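Local coordinates for uncharacterized protein (Borrelia turicatae, PDB 5VJ4), which is of unknown function but is a putative surface protein of a relapsing fever spirochete, probably lipid-binding and differentially regulated in the tick-mammal transmission cycle, at residues 312-317 against 353-358; 320-325 against 346-351; 249-254 against 283-288; 328-333 against 339-344; 255-258 against 262-265. All blocks are in the same frame, centred on the assembly; numbering follows the deposited sequence.

Interaction 1 (312-317 against 353-358)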
# COMPACT_ATOMS: atom_id res chain seq x y z
N GLN A 312 22.10 -15.31 23.01
CA GLN A 312 22.30 -13.88 23.09
C GLN A 312 22.73 -13.26 21.76
O GLN A 312 22.30 -12.17 21.40
CB GLN A 312 23.35 -13.56 24.15
CG GLN A 312 22.75 -12.90 25.36
CD GLN A 312 22.04 -11.62 25.00
OE1 GLN A 312 21.99 -11.21 23.83
NE2 GLN A 312 21.46 -10.98 26.01
N ALA A 313 23.58 -13.99 21.04
CA ALA A 313 24.00 -13.58 19.71
C ALA A 313 22.78 -13.44 18.82
O ALA A 313 22.60 -12.42 18.16
CB ALA A 313 24.99 -14.57 19.11
N ARG A 314 21.93 -14.47 18.84
CA ARG A 314 20.76 -14.51 17.98
C ARG A 314 19.88 -13.30 18.26
O ARG A 314 19.43 -12.64 17.32
CB ARG A 314 19.98 -15.80 18.21
CG ARG A 314 20.83 -17.05 18.19
CD ARG A 314 20.49 -17.95 17.02
NE ARG A 314 19.10 -18.43 17.11
CZ ARG A 314 18.66 -19.42 17.89
NH1 ARG A 314 19.49 -20.10 18.67
NH2 ARG A 314 17.38 -19.75 17.89
N LEU A 315 19.65 -13.01 19.55
CA LEU A 315 18.81 -11.90 19.94
C LEU A 315 19.34 -10.62 19.33
O LEU A 315 18.58 -9.89 18.69
CB LEU A 315 18.73 -11.75 21.45
CG LEU A 315 17.73 -10.69 21.95
CD1 LEU A 315 16.31 -11.19 21.77
CD2 LEU A 315 17.96 -10.31 23.41
N ASN A 316 20.63 -10.36 19.51
CA ASN A 316 21.21 -9.13 18.96
C ASN A 316 21.21 -9.10 17.46
O ASN A 316 20.90 -8.08 16.86
CB ASN A 316 22.59 -8.86 19.53
CG ASN A 316 22.53 -8.49 20.99
OD1 ASN A 316 21.48 -8.06 21.47
ND2 ASN A 316 23.63 -8.64 21.70
N ARG A 317 21.53 -10.24 16.85
CA ARG A 317 21.58 -10.32 15.40
C ARG A 317 20.20 -10.06 14.81
O ARG A 317 20.06 -9.30 13.86
CB ARG A 317 22.13 -11.68 14.96
CG ARG A 317 21.92 -12.00 13.50
CD ARG A 317 22.17 -13.48 13.30
NE ARG A 317 21.35 -14.06 12.23
CZ ARG A 317 20.95 -15.33 12.19
NH1 ARG A 317 21.25 -16.15 13.19
NH2 ARG A 317 20.23 -15.77 11.16
N ILE A 353 9.92 -15.58 18.74
CA ILE A 353 9.09 -16.51 19.51
C ILE A 353 9.85 -17.84 19.65
O ILE A 353 10.01 -18.35 20.76
CB ILE A 353 7.69 -16.68 18.89
CG1 ILE A 353 6.86 -15.46 19.21
CG2 ILE A 353 6.98 -17.90 19.45
CD1 ILE A 353 5.53 -15.37 18.47
N ILE A 354 10.32 -18.36 18.52
CA ILE A 354 11.19 -19.53 18.53
C ILE A 354 12.34 -19.31 19.50
O ILE A 354 12.55 -20.14 20.38
CB ILE A 354 11.70 -19.83 17.11
CG1 ILE A 354 10.56 -20.45 16.28
CG2 ILE A 354 12.94 -20.70 17.14
CD1 ILE A 354 10.67 -20.17 14.79
N LEU A 355 13.02 -18.18 19.36
CA LEU A 355 14.12 -17.87 20.25
C LEU A 355 13.70 -17.89 21.73
O LEU A 355 14.45 -18.36 22.57
CB LEU A 355 14.74 -16.53 19.90
CG LEU A 355 16.02 -16.26 20.69
CD1 LEU A 355 17.20 -17.06 20.13
CD2 LEU A 355 16.33 -14.78 20.77
N LYS A 356 12.51 -17.41 22.05
CA LYS A 356 12.05 -17.46 23.43
C LYS A 356 11.90 -18.90 23.89
O LYS A 356 12.34 -19.24 24.99
CB LYS A 356 10.74 -16.68 23.64
CG LYS A 356 10.14 -16.96 25.02
CD LYS A 356 9.01 -16.07 25.48
CE LYS A 356 7.81 -16.02 24.55
NZ LYS A 356 7.46 -17.32 23.93
N PHE A 357 11.27 -19.73 23.05
CA PHE A 357 11.03 -21.13 23.38
C PHE A 357 12.33 -21.88 23.59
O PHE A 357 12.47 -22.61 24.57
CB PHE A 357 10.14 -21.79 22.32
CG PHE A 357 8.70 -21.37 22.40
CD1 PHE A 357 8.12 -21.01 23.61
CD2 PHE A 357 7.91 -21.35 21.25
CE1 PHE A 357 6.78 -20.62 23.69
CE2 PHE A 357 6.57 -20.96 21.31
CZ PHE A 357 6.01 -20.60 22.53
N ASP A 358 13.28 -21.67 22.70
CA ASP A 358 14.59 -22.27 22.84
C ASP A 358 15.23 -21.82 24.13
O ASP A 358 15.81 -22.63 24.82
CB ASP A 358 15.47 -21.96 21.64
CG ASP A 358 15.01 -22.70 20.39
OD1 ASP A 358 14.00 -23.46 20.48
OD2 ASP A 358 15.66 -22.54 19.33
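Leu-355 spreads its two methyls between Leu-315 and Arg-314, bridging the antiparallel helical hairpin formed by helices 308-334 and 345-365. The local axes run 10.8 Å apart at 163°. One branch is purely apolar: CD2 of Leu-355 meets CD1 of Leu-315 at 3.7 Å, the two side chains set roughly perpendicular. The other branch, CD1, lies over one face of the Arg-314 guanidinium, displaced toward its rim, with NH2 of Arg-314 3.5 Å from CD1 of Leu-355. The same methyl also touches CB of Arg-314 at 3.6 Å, because the arginine chain folds over it through bends at chi2 (-114°) and chi3. The methyl is thus covered by both the aliphatic stem and the guanidinium of one residue.

The fold of the arginine also carries its head to Asp-358, which stands at the guanidinium edge, near its plane. The salt bridge is long, 3.6 Å from NH2 of Arg-314 to OD2 of Asp-358, and no hydrogen bond accompanies it; the carboxylate is turned 65° from the guanidinium. Farther out, helix 263-301 backs the hairpin: Leu-315 packs on His-292 and Leu-296, while Lys-356 of the other arm lies against Glu-294. CD2 of Leu-355 also approaches the backbone of the facing helix, 3.9 Å from CA of Leu-315.

Interaction 2 (320-325 against 346-351). With SO4 (sulfate ion), chain D.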
# COMPACT_ATOMS: atom_id res chain seq x y z
N GLY A 320 19.18 -6.50 15.04
CA GLY A 320 19.92 -5.82 13.99
C GLY A 320 19.26 -5.96 12.64
O GLY A 320 18.89 -4.96 12.02
N GLU A 321 19.08 -7.21 12.19
CA GLU A 321 18.46 -7.50 10.89
C GLU A 321 17.13 -6.77 10.71
O GLU A 321 16.87 -6.22 9.65
CB GLU A 321 18.24 -9.00 10.68
CG GLU A 321 19.47 -9.89 10.67
CD GLU A 321 19.13 -11.37 10.56
OE1 GLU A 321 18.00 -11.72 10.15
OE2 GLU A 321 20.01 -12.20 10.89
N TYR A 322 16.31 -6.74 11.76
CA TYR A 322 15.00 -6.08 11.67
C TYR A 322 15.14 -4.57 11.50
O TYR A 322 14.69 -4.03 10.50
CB TYR A 322 14.09 -6.44 12.87
CG TYR A 322 12.69 -5.92 12.73
CD1 TYR A 322 11.96 -6.11 11.54
CD2 TYR A 322 12.08 -5.21 13.77
CE1 TYR A 322 10.67 -5.59 11.38
CE2 TYR A 322 10.78 -4.69 13.62
CZ TYR A 322 10.09 -4.88 12.42
OH TYR A 322 8.81 -4.39 12.25
N TYR A 323 15.79 -3.91 12.46
CA TYR A 323 16.08 -2.47 12.38
C TYR A 323 16.67 -2.07 11.02
O TYR A 323 16.27 -1.07 10.42
CB TYR A 323 16.99 -2.06 13.51
CG TYR A 323 16.32 -1.85 14.86
CD1 TYR A 323 15.06 -2.41 15.17
CD2 TYR A 323 16.97 -1.10 15.85
CE1 TYR A 323 14.48 -2.20 16.43
CE2 TYR A 323 16.40 -0.87 17.09
CZ TYR A 323 15.17 -1.43 17.39
OH TYR A 323 14.65 -1.18 18.65
N SER A 324 17.56 -2.89 10.50
CA SER A 324 18.08 -2.69 9.16
C SER A 324 17.00 -2.76 8.08
O SER A 324 16.99 -1.93 7.17
CB SER A 324 19.23 -3.68 8.86
OG SER A 324 19.38 -3.88 7.47
N ASN A 325 16.09 -3.73 8.19
CA ASN A 325 14.97 -3.82 7.24
C ASN A 325 14.16 -2.52 7.26
O ASN A 325 13.74 -2.05 6.20
CB ASN A 325 14.05 -5.01 7.56
CG ASN A 325 14.54 -6.33 6.98
OD1 ASN A 325 15.72 -6.53 6.76
ND2 ASN A 325 13.62 -7.26 6.75
N ASP A 346 6.54 -9.91 10.47
CA ASP A 346 5.98 -11.18 10.90
C ASP A 346 7.07 -12.26 11.03
O ASP A 346 7.19 -12.92 12.07
CB ASP A 346 4.85 -11.63 9.97
CG ASP A 346 3.96 -12.69 10.60
OD1 ASP A 346 4.00 -12.90 11.84
OD2 ASP A 346 3.21 -13.32 9.84
N LYS A 347 7.89 -12.39 9.99
CA LYS A 347 9.04 -13.31 9.98
C LYS A 347 9.90 -13.12 11.24
O LYS A 347 10.35 -14.09 11.85
CB LYS A 347 9.87 -13.09 8.71
CG LYS A 347 11.19 -13.84 8.59
CD LYS A 347 11.90 -13.46 7.29
CE LYS A 347 13.02 -14.42 6.91
NZ LYS A 347 13.33 -14.40 5.45
N TYR A 348 10.08 -11.87 11.64
CA TYR A 348 10.93 -11.58 12.77
C TYR A 348 10.23 -11.79 14.10
O TYR A 348 10.89 -12.10 15.10
CB TYR A 348 11.60 -10.19 12.60
CG TYR A 348 12.78 -10.25 11.64
CD1 TYR A 348 12.59 -10.36 10.25
CD2 TYR A 348 14.11 -10.28 12.11
CE1 TYR A 348 13.67 -10.47 9.37
CE2 TYR A 348 15.20 -10.37 11.24
CZ TYR A 348 14.97 -10.47 9.88
OH TYR A 348 16.04 -10.56 9.03
N ARG A 349 8.91 -11.65 14.11
CA ARG A 349 8.12 -11.99 15.31
C ARG A 349 8.28 -13.48 15.62
O ARG A 349 8.54 -13.86 16.77
CB ARG A 349 6.66 -11.65 15.11
CG ARG A 349 5.82 -11.83 16.35
CD ARG A 349 4.36 -11.45 16.13
NE ARG A 349 3.54 -12.04 17.18
CZ ARG A 349 2.80 -13.14 17.03
NH1 ARG A 349 2.74 -13.82 15.88
NH2 ARG A 349 2.13 -13.56 18.07
N ASN A 350 8.16 -14.30 14.58
CA ASN A 350 8.34 -15.73 14.70
C ASN A 350 9.75 -16.09 15.14
O ASN A 350 9.91 -16.90 16.06
CB ASN A 350 7.94 -16.44 13.40
CG ASN A 350 6.42 -16.40 13.16
OD1 ASN A 350 5.63 -16.00 14.01
ND2 ASN A 350 6.02 -16.81 11.97
N TYR A 351 10.75 -15.46 14.53
CA TYR A 351 12.13 -15.67 14.96
C TYR A 351 12.29 -15.43 16.46
O TYR A 351 12.87 -16.27 17.16
CB TYR A 351 13.11 -14.84 14.14
CG TYR A 351 13.35 -15.36 12.73
CD1 TYR A 351 12.54 -16.37 12.17
CD2 TYR A 351 14.36 -14.82 11.94
CE1 TYR A 351 12.76 -16.82 10.87
CE2 TYR A 351 14.60 -15.27 10.64
CZ TYR A 351 13.80 -16.27 10.11
OH TYR A 351 14.03 -16.72 8.83
S SO4 D . 0.56 -15.98 19.64
O1 SO4 D . 1.44 -17.19 19.72
O2 SO4 D . 1.24 -14.85 20.31
O3 SO4 D . -0.75 -16.10 20.33
O4 SO4 D . 0.30 -15.76 18.19
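Tyr-348 donates its hydroxyl hydrogen to Glu-321, the polar link between the two helices here, with OH of Tyr-348 2.5 Å from OE1 of Glu-321. The acceptor uses its anti lone pair, directed away from OE2, and the carboxylate stands almost upright to the ring, the planes 86° apart. OE2 is engaged by Arg-317 in a salt bridge, so both carboxylate oxygens have partners.

Apolar contact comes from the body of the Tyr-348 ring. Its CD2 lies 3.9 Å from CB of Tyr-322, and CA of Tyr-322 sits above one face, toward the rim. The two tyrosine rings are nearly parallel but slid well apart, with centroids 5.9 Å from each other, so this is hardly a stack. Tyr-322, its CG anti to the backbone N, runs instead toward helix 263-301, packing on Ile-284 and Val-288, its OH hydrogen-bonded to OG1 of Thr-343.

Ionic contact occurs on the far side of helix 346-351. A sulfate, probably from the crystallisation liquor, stands at the guanidinium edge of the extended Arg-349. NH2 of Arg-349 donates to O4 of the ion at 2.9 Å in a nearly straight bond (167°), with O2 also close to NH2; Gly-206 N and Arg-209 N hydrogen-bond to the anion too. The two arms, 167° apart, form an antiparallel helical hairpin with the ring of Tyr-348 filling the space between them.

Interaction 3 (249-254 against 283-288)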
# COMPACT_ATOMS: atom_id res chain seq x y z
N ILE A 249 5.25 5.59 16.50
CA ILE A 249 5.85 6.24 15.36
C ILE A 249 7.13 6.96 15.74
O ILE A 249 8.11 6.90 15.00
CB ILE A 249 4.89 7.16 14.62
CG1 ILE A 249 3.98 6.35 13.72
CG2 ILE A 249 5.66 8.06 13.69
CD1 ILE A 249 4.68 5.79 12.49
N ASN A 250 7.14 7.58 16.91
CA ASN A 250 8.33 8.33 17.31
C ASN A 250 9.49 7.37 17.41
O ASN A 250 10.56 7.57 16.78
CB ASN A 250 8.12 9.17 18.59
CG ASN A 250 7.28 10.46 18.34
OD1 ASN A 250 7.12 10.96 17.20
ND2 ASN A 250 6.72 10.98 19.42
N GLU A 251 9.22 6.26 18.09
CA GLU A 251 10.21 5.23 18.26
C GLU A 251 10.72 4.71 16.91
O GLU A 251 11.94 4.60 16.71
CB GLU A 251 9.60 4.14 19.07
CG GLU A 251 10.58 3.09 19.52
CD GLU A 251 9.87 2.00 20.28
OE1 GLU A 251 10.29 0.83 20.18
OE2 GLU A 251 8.89 2.32 21.00
N ILE A 252 9.80 4.44 15.99
CA ILE A 252 10.18 3.96 14.66
C ILE A 252 11.05 5.00 13.96
O ILE A 252 12.08 4.66 13.34
CB ILE A 252 8.94 3.57 13.83
CG1 ILE A 252 8.26 2.33 14.42
CG2 ILE A 252 9.31 3.35 12.36
CD1 ILE A 252 7.12 1.77 13.60
N GLY A 253 10.64 6.27 14.06
CA GLY A 253 11.44 7.38 13.54
C GLY A 253 12.89 7.33 14.04
O GLY A 253 13.82 7.27 13.22
N LYS A 254 13.08 7.29 15.37
CA LYS A 254 14.44 7.17 15.94
C LYS A 254 15.25 6.03 15.31
O LYS A 254 16.42 6.19 15.01
CB LYS A 254 14.47 7.06 17.48
CG LYS A 254 13.54 7.99 18.22
CD LYS A 254 14.13 8.34 19.57
CE LYS A 254 13.44 9.58 20.13
NZ LYS A 254 13.76 10.81 19.34
N ASP A 283 1.19 -1.85 14.18
CA ASP A 283 0.80 -3.11 14.81
C ASP A 283 1.94 -4.12 14.63
O ASP A 283 2.40 -4.73 15.62
CB ASP A 283 -0.49 -3.69 14.20
CG ASP A 283 -1.69 -2.74 14.29
OD1 ASP A 283 -1.74 -1.84 15.19
OD2 ASP A 283 -2.61 -2.94 13.44
N ILE A 284 2.44 -4.26 13.40
CA ILE A 284 3.45 -5.28 13.16
C ILE A 284 4.67 -5.01 14.03
O ILE A 284 5.15 -5.90 14.70
CB ILE A 284 3.83 -5.32 11.69
CG1 ILE A 284 2.73 -6.02 10.90
CG2 ILE A 284 5.17 -6.01 11.52
CD1 ILE A 284 2.53 -5.50 9.48
N TYR A 285 5.13 -3.75 14.02
CA TYR A 285 6.29 -3.36 14.77
C TYR A 285 6.12 -3.71 16.24
O TYR A 285 7.04 -4.19 16.89
CB TYR A 285 6.54 -1.87 14.64
CG TYR A 285 7.66 -1.39 15.53
CD1 TYR A 285 8.99 -1.61 15.17
CD2 TYR A 285 7.39 -0.75 16.74
CE1 TYR A 285 10.03 -1.20 15.99
CE2 TYR A 285 8.41 -0.35 17.57
CZ TYR A 285 9.72 -0.57 17.18
OH TYR A 285 10.73 -0.14 17.99
N ARG A 286 4.94 -3.44 16.77
CA ARG A 286 4.67 -3.68 18.17
C ARG A 286 4.78 -5.14 18.53
O ARG A 286 5.25 -5.45 19.62
CB ARG A 286 3.30 -3.18 18.55
CG ARG A 286 3.18 -1.70 18.57
CD ARG A 286 1.80 -1.33 19.02
NE ARG A 286 1.66 0.10 19.07
CZ ARG A 286 0.52 0.77 18.91
NH1 ARG A 286 -0.61 0.13 18.62
NH2 ARG A 286 0.53 2.09 18.98
N GLY A 287 4.32 -6.00 17.63
CA GLY A 287 4.41 -7.44 17.83
C GLY A 287 5.86 -7.86 17.94
O GLY A 287 6.23 -8.62 18.84
N VAL A 288 6.69 -7.35 17.05
CA VAL A 288 8.09 -7.72 17.06
C VAL A 288 8.76 -7.22 18.32
O VAL A 288 9.54 -7.93 18.94
CB VAL A 288 8.84 -7.15 15.87
CG1 VAL A 288 10.27 -7.64 15.91
CG2 VAL A 288 8.15 -7.57 14.58
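OE1 of Glu-251 accepts the hydroxyl hydrogen of Tyr-285 in the one hydrogen bond that joins the two helical segments. The modelled separation of 2.4 Å between OH of Tyr-285 and OE1 of Glu-251 is very short, and its exact length is doubtful at this resolution. The oxygen comes in at the edge of the ring, near its plane, whereas the carboxylate as a whole is turned 78° from the ring. An extended glutamate, its CG anti to the backbone N, brings the acid group out to the hydroxyl end of the tyrosine; Lys-289, one turn after Tyr-285, also touches this side chain.

The ring itself is covered by Ile-252. Its CG1 stands over the centre of one face, 3.9 Å from the centroid of the Tyr-285 ring and only 8° off the normal, a well-formed CH-pi contact. CD1 continues along the same face toward the root of the side chain, reaching CG of Tyr-285 at 3.7 Å and CB of Tyr-285 at 3.8 Å. The two side chains lie alongside, pointing opposite ways. The hydroxyl end of Tyr-285 thus meets an acid while a branched aliphatic chain covers a face of its ring.

Helix 243-256 is further pinned to helix 263-301 beside this contact by Arg-286, which forms a salt bridge with Asp-245 and a hydrogen bond with Thr-248. Helix 308-334 packs on from another direction, bringing Tyr-322 and Tyr-323 against Tyr-285.

Interaction 4 (328-333 against 339-344). With SO4 (sulfate ion), chain G.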
# COMPACT_ATOMS: atom_id res chain seq x y z
N GLY A 328 16.18 0.37 5.55
CA GLY A 328 16.21 0.04 4.11
C GLY A 328 14.89 0.31 3.38
O GLY A 328 14.87 0.76 2.24
N THR A 329 13.76 0.03 4.04
CA THR A 329 12.51 0.14 3.35
C THR A 329 12.15 1.63 3.21
O THR A 329 11.62 2.05 2.18
CB THR A 329 11.39 -0.75 3.97
OG1 THR A 329 10.34 -0.93 3.01
CG2 THR A 329 10.80 -0.15 5.23
N PHE A 330 12.48 2.42 4.22
CA PHE A 330 12.20 3.85 4.11
C PHE A 330 13.10 4.55 3.09
O PHE A 330 12.63 5.34 2.28
CB PHE A 330 12.31 4.53 5.45
CG PHE A 330 11.08 4.43 6.25
CD1 PHE A 330 10.06 5.30 6.02
CD2 PHE A 330 10.92 3.43 7.21
CE1 PHE A 330 8.87 5.20 6.72
CE2 PHE A 330 9.76 3.34 7.93
CZ PHE A 330 8.72 4.24 7.68
N LYS A 331 14.40 4.24 3.13
CA LYS A 331 15.34 4.82 2.20
C LYS A 331 14.92 4.47 0.76
O LYS A 331 14.71 5.35 -0.08
CB LYS A 331 16.78 4.37 2.51
CG LYS A 331 17.72 4.58 1.32
CD LYS A 331 19.21 4.49 1.62
CE LYS A 331 19.99 5.28 0.56
NZ LYS A 331 21.33 4.71 0.25
N GLY A 332 14.77 3.18 0.49
CA GLY A 332 14.35 2.74 -0.81
C GLY A 332 13.06 3.41 -1.25
O GLY A 332 12.83 3.59 -2.45
N PHE A 333 12.23 3.79 -0.29
CA PHE A 333 10.98 4.40 -0.67
C PHE A 333 11.26 5.81 -1.19
O PHE A 333 10.90 6.12 -2.31
CB PHE A 333 10.04 4.44 0.50
CG PHE A 333 8.64 4.79 0.14
CD1 PHE A 333 8.30 6.09 -0.25
CD2 PHE A 333 7.63 3.84 0.21
CE1 PHE A 333 7.00 6.42 -0.58
CE2 PHE A 333 6.32 4.15 -0.12
CZ PHE A 333 6.00 5.45 -0.52
N PHE A 339 7.56 1.12 -3.55
CA PHE A 339 6.40 1.92 -3.18
C PHE A 339 5.58 1.35 -2.04
O PHE A 339 4.40 1.69 -1.88
CB PHE A 339 5.55 2.23 -4.41
CG PHE A 339 6.34 2.85 -5.53
CD1 PHE A 339 7.01 2.06 -6.47
CD2 PHE A 339 6.48 4.23 -5.61
CE1 PHE A 339 7.75 2.62 -7.48
CE2 PHE A 339 7.23 4.80 -6.62
CZ PHE A 339 7.87 3.99 -7.56
N GLN A 340 6.23 0.51 -1.23
CA GLN A 340 5.57 -0.11 -0.06
C GLN A 340 6.52 -0.09 1.13
O GLN A 340 7.71 -0.43 0.98
CB GLN A 340 5.24 -1.58 -0.33
CG GLN A 340 4.89 -2.00 -1.75
CD GLN A 340 3.41 -2.24 -1.91
OE1 GLN A 340 2.68 -2.35 -0.92
NE2 GLN A 340 2.96 -2.30 -3.16
N ILE A 341 6.03 0.29 2.32
CA ILE A 341 6.85 0.12 3.50
C ILE A 341 6.71 -1.33 3.91
O ILE A 341 5.62 -1.76 4.26
CB ILE A 341 6.35 0.90 4.70
CG1 ILE A 341 6.27 2.37 4.40
CG2 ILE A 341 7.26 0.66 5.90
CD1 ILE A 341 5.45 3.06 5.47
N MSE A 342 7.82 -2.06 3.88
CA MSE A 342 7.80 -3.47 4.24
C MSE A 342 8.97 -3.87 5.07
O MSE A 342 10.09 -3.94 4.56
CB MSE A 342 7.76 -4.27 2.96
CG MSE A 342 6.34 -4.40 2.42
SE MSE A 342 6.62 -5.27 0.66
CE MSE A 342 8.28 -4.45 -0.07
N THR A 343 8.72 -4.16 6.35
CA THR A 343 9.78 -4.46 7.32
C THR A 343 10.04 -5.97 7.54
O THR A 343 10.92 -6.34 8.33
CB THR A 343 9.44 -3.87 8.68
OG1 THR A 343 8.35 -4.59 9.23
CG2 THR A 343 9.05 -2.41 8.54
N ASP A 344 9.27 -6.82 6.84
CA ASP A 344 9.28 -8.28 7.05
C ASP A 344 9.11 -8.63 8.54
O ASP A 344 9.82 -9.47 9.09
CB ASP A 344 10.53 -8.92 6.44
CG ASP A 344 10.22 -10.16 5.60
OD1 ASP A 344 9.03 -10.48 5.37
OD2 ASP A 344 11.20 -10.82 5.17
S SO4 G . 5.70 -6.72 6.34
O1 SO4 G . 5.66 -7.85 7.32
O2 SO4 G . 6.30 -5.55 7.08
O3 SO4 G . 4.35 -6.32 5.83
O4 SO4 G . 6.48 -7.19 5.15
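Thr-329 accepts a backbone hydrogen bond from Met-342, a selenomethionine in the crystal, with N of Met-342 2.9 Å from OG1 of Thr-329. At 177° the bond is practically straight. It ties the loop to the side chain of a buried helical residue. The torsion of Thr-329 (chi1 -161°) sets OG1 anti to its own backbone N and turns the methyl to Ile-341, where CG2 of Thr-329 lies 3.7 Å from CG2 of Ile-341, the two side chains being roughly perpendicular.

Phe-330 extends the apolar surface. Its CZ comes 4.1 Å from CD1 of Ile-341, and the ring also borders CG2 of the isoleucine, the methyl that the threonine touches.

One turn beyond Thr-329, Phe-333 leans against loop backbone, CE2 of Phe-333 lying 3.5 Å from the carbonyl C of Phe-339. The ring continues along the chain to N of Gln-340, so a flat aromatic group packs beside the peptide unit linking the two residues.

Past the point that Thr-329 holds, the loop leads into helix 345-365. N of Thr-343 donates to O2 of a sulfate at 2.9 Å, and N of Gly-345 also hydrogen-bonds to this ion, which is probably from the crystallisation liquor and sits at the helix start.

Helix 263-301 lies against the apolar side, through Val-269 and Val-273 on Phe-333 and Met-281 on Ile-341. The second subunit also meets the loop: Tyr-276 of that chain packs on Phe-333 and Phe-339, and OH of its Tyr-277 is hydrogen-bonded to O of Phe-339.

Interaction 5 (255-258 against 262-265)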
# COMPACT_ATOMS: atom_id res chain seq x y z
N ILE A 255 14.62 4.89 15.08
CA ILE A 255 15.31 3.83 14.33
C ILE A 255 15.73 4.30 12.93
O ILE A 255 16.82 3.94 12.47
CB ILE A 255 14.46 2.54 14.26
CG1 ILE A 255 14.26 1.97 15.67
CG2 ILE A 255 15.11 1.49 13.35
CD1 ILE A 255 13.14 0.95 15.78
N VAL A 256 14.91 5.12 12.29
CA VAL A 256 15.12 5.46 10.88
C VAL A 256 15.96 6.73 10.62
O VAL A 256 16.83 6.73 9.75
CB VAL A 256 13.76 5.58 10.16
CG1 VAL A 256 13.95 5.92 8.70
CG2 VAL A 256 13.01 4.28 10.28
N ILE A 257 15.67 7.79 11.35
CA ILE A 257 16.28 9.09 11.11
C ILE A 257 17.78 9.14 11.38
O ILE A 257 18.27 8.67 12.40
CB ILE A 257 15.49 10.20 11.84
CG1 ILE A 257 14.04 10.11 11.37
CG2 ILE A 257 16.04 11.58 11.55
CD1 ILE A 257 13.14 11.12 11.98
N ASN A 258 18.47 9.74 10.43
CA ASN A 258 19.91 9.81 10.31
C ASN A 258 20.41 11.22 10.14
O ASN A 258 19.63 12.17 10.07
CB ASN A 258 20.29 9.14 9.00
CG ASN A 258 20.84 7.78 9.18
OD1 ASN A 258 20.68 7.16 10.22
ND2 ASN A 258 21.50 7.29 8.14
N ASP A 262 16.23 12.41 7.13
CA ASP A 262 15.73 13.28 8.20
C ASP A 262 14.21 13.16 8.41
O ASP A 262 13.50 12.53 7.62
CB ASP A 262 16.09 14.74 7.89
CG ASP A 262 15.43 15.27 6.59
OD1 ASP A 262 15.02 16.45 6.57
OD2 ASP A 262 15.34 14.51 5.60
N LYS A 263 13.74 13.80 9.48
CA LYS A 263 12.33 13.76 9.88
C LYS A 263 11.34 14.08 8.77
O LYS A 263 10.24 13.52 8.74
CB LYS A 263 12.10 14.64 11.10
CG LYS A 263 10.79 14.42 11.84
CD LYS A 263 10.61 13.05 12.51
CE LYS A 263 9.38 12.92 13.40
NZ LYS A 263 8.19 13.66 12.86
N ASP A 264 11.74 14.94 7.84
CA ASP A 264 10.84 15.35 6.76
C ASP A 264 10.65 14.23 5.75
O ASP A 264 9.51 13.99 5.31
CB ASP A 264 11.37 16.60 6.05
CG ASP A 264 11.13 17.87 6.83
OD1 ASP A 264 10.35 17.84 7.80
OD2 ASP A 264 11.71 18.91 6.46
N LYS A 265 11.76 13.57 5.38
CA LYS A 265 11.71 12.46 4.45
C LYS A 265 10.85 11.34 5.01
O LYS A 265 9.97 10.80 4.33
CB LYS A 265 13.09 11.95 4.14
CG LYS A 265 13.72 12.69 2.98
CD LYS A 265 15.14 12.18 2.79
CE LYS A 265 16.03 13.14 2.03
NZ LYS A 265 17.41 12.80 2.48
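Ile-257 leans over a face of the peptide that joins Asp-262 to Lys-263, the flat group at the middle of this packing. Both methyls of Ile-257, CG2 and CD1, lie on one side of that peptide plane. CG2 of Ile-257 is 3.8 Å from CA of Asp-262, and the same methyl is 3.8 Å from N of Lys-263. Within the turn that connects the two segments, ND2 of Asn-258 is hydrogen-bonded to OG1 of Thr-260.

CD1 of Ile-257 goes farther along the second segment and rests on the root of Lys-263, 3.5 Å from CA and 3.8 Å from CB of Lys-263. It also comes very near CD of the lysine, although the exact separation is uncertain at this resolution. The lysine starts with CG anti to the backbone N and then bends at chi2 (65°) and chi4, so its aliphatic part passes the isoleucine obliquely while NZ moves on to Asn-267 and Tyr-238, to which it is hydrogen-bonded. The charged end is thus held away from the apolar contact.

This is surface packing without a hydrogen bond or salt bridge across it. Ile-257 is the first residue to leave helix 243-256, and Asp-262 occupies the N-cap position of helix 263-301. The contact therefore belongs to a short helix-loop-helix connection, in which the residue just after helix 243-256 packs on the N-cap and first turn of helix 263-301.

How the interactions relate
From the N terminus, interaction 3 opens first, and interaction 5 is nested inside the loop it closes; together they tie helix 243-256 to helix 263-301 near the turn and deeper in the bundle. The chain then enters helix 308-334, where three loops are nested: interaction 1 encloses interaction 2, which encloses interaction 4 around the connection to helix 345-365. No loops cross, and the two groups stand in series. In space they meet nevertheless. Ile-255 of interaction 5 touches both Tyr-323 of interaction 2 and Tyr-285 of interaction 3, Phe-330 of interaction 4 touches Val-256 of interaction 5, and interaction 1 lies at the far end of the hairpin, touching neither 3, 4 nor 5.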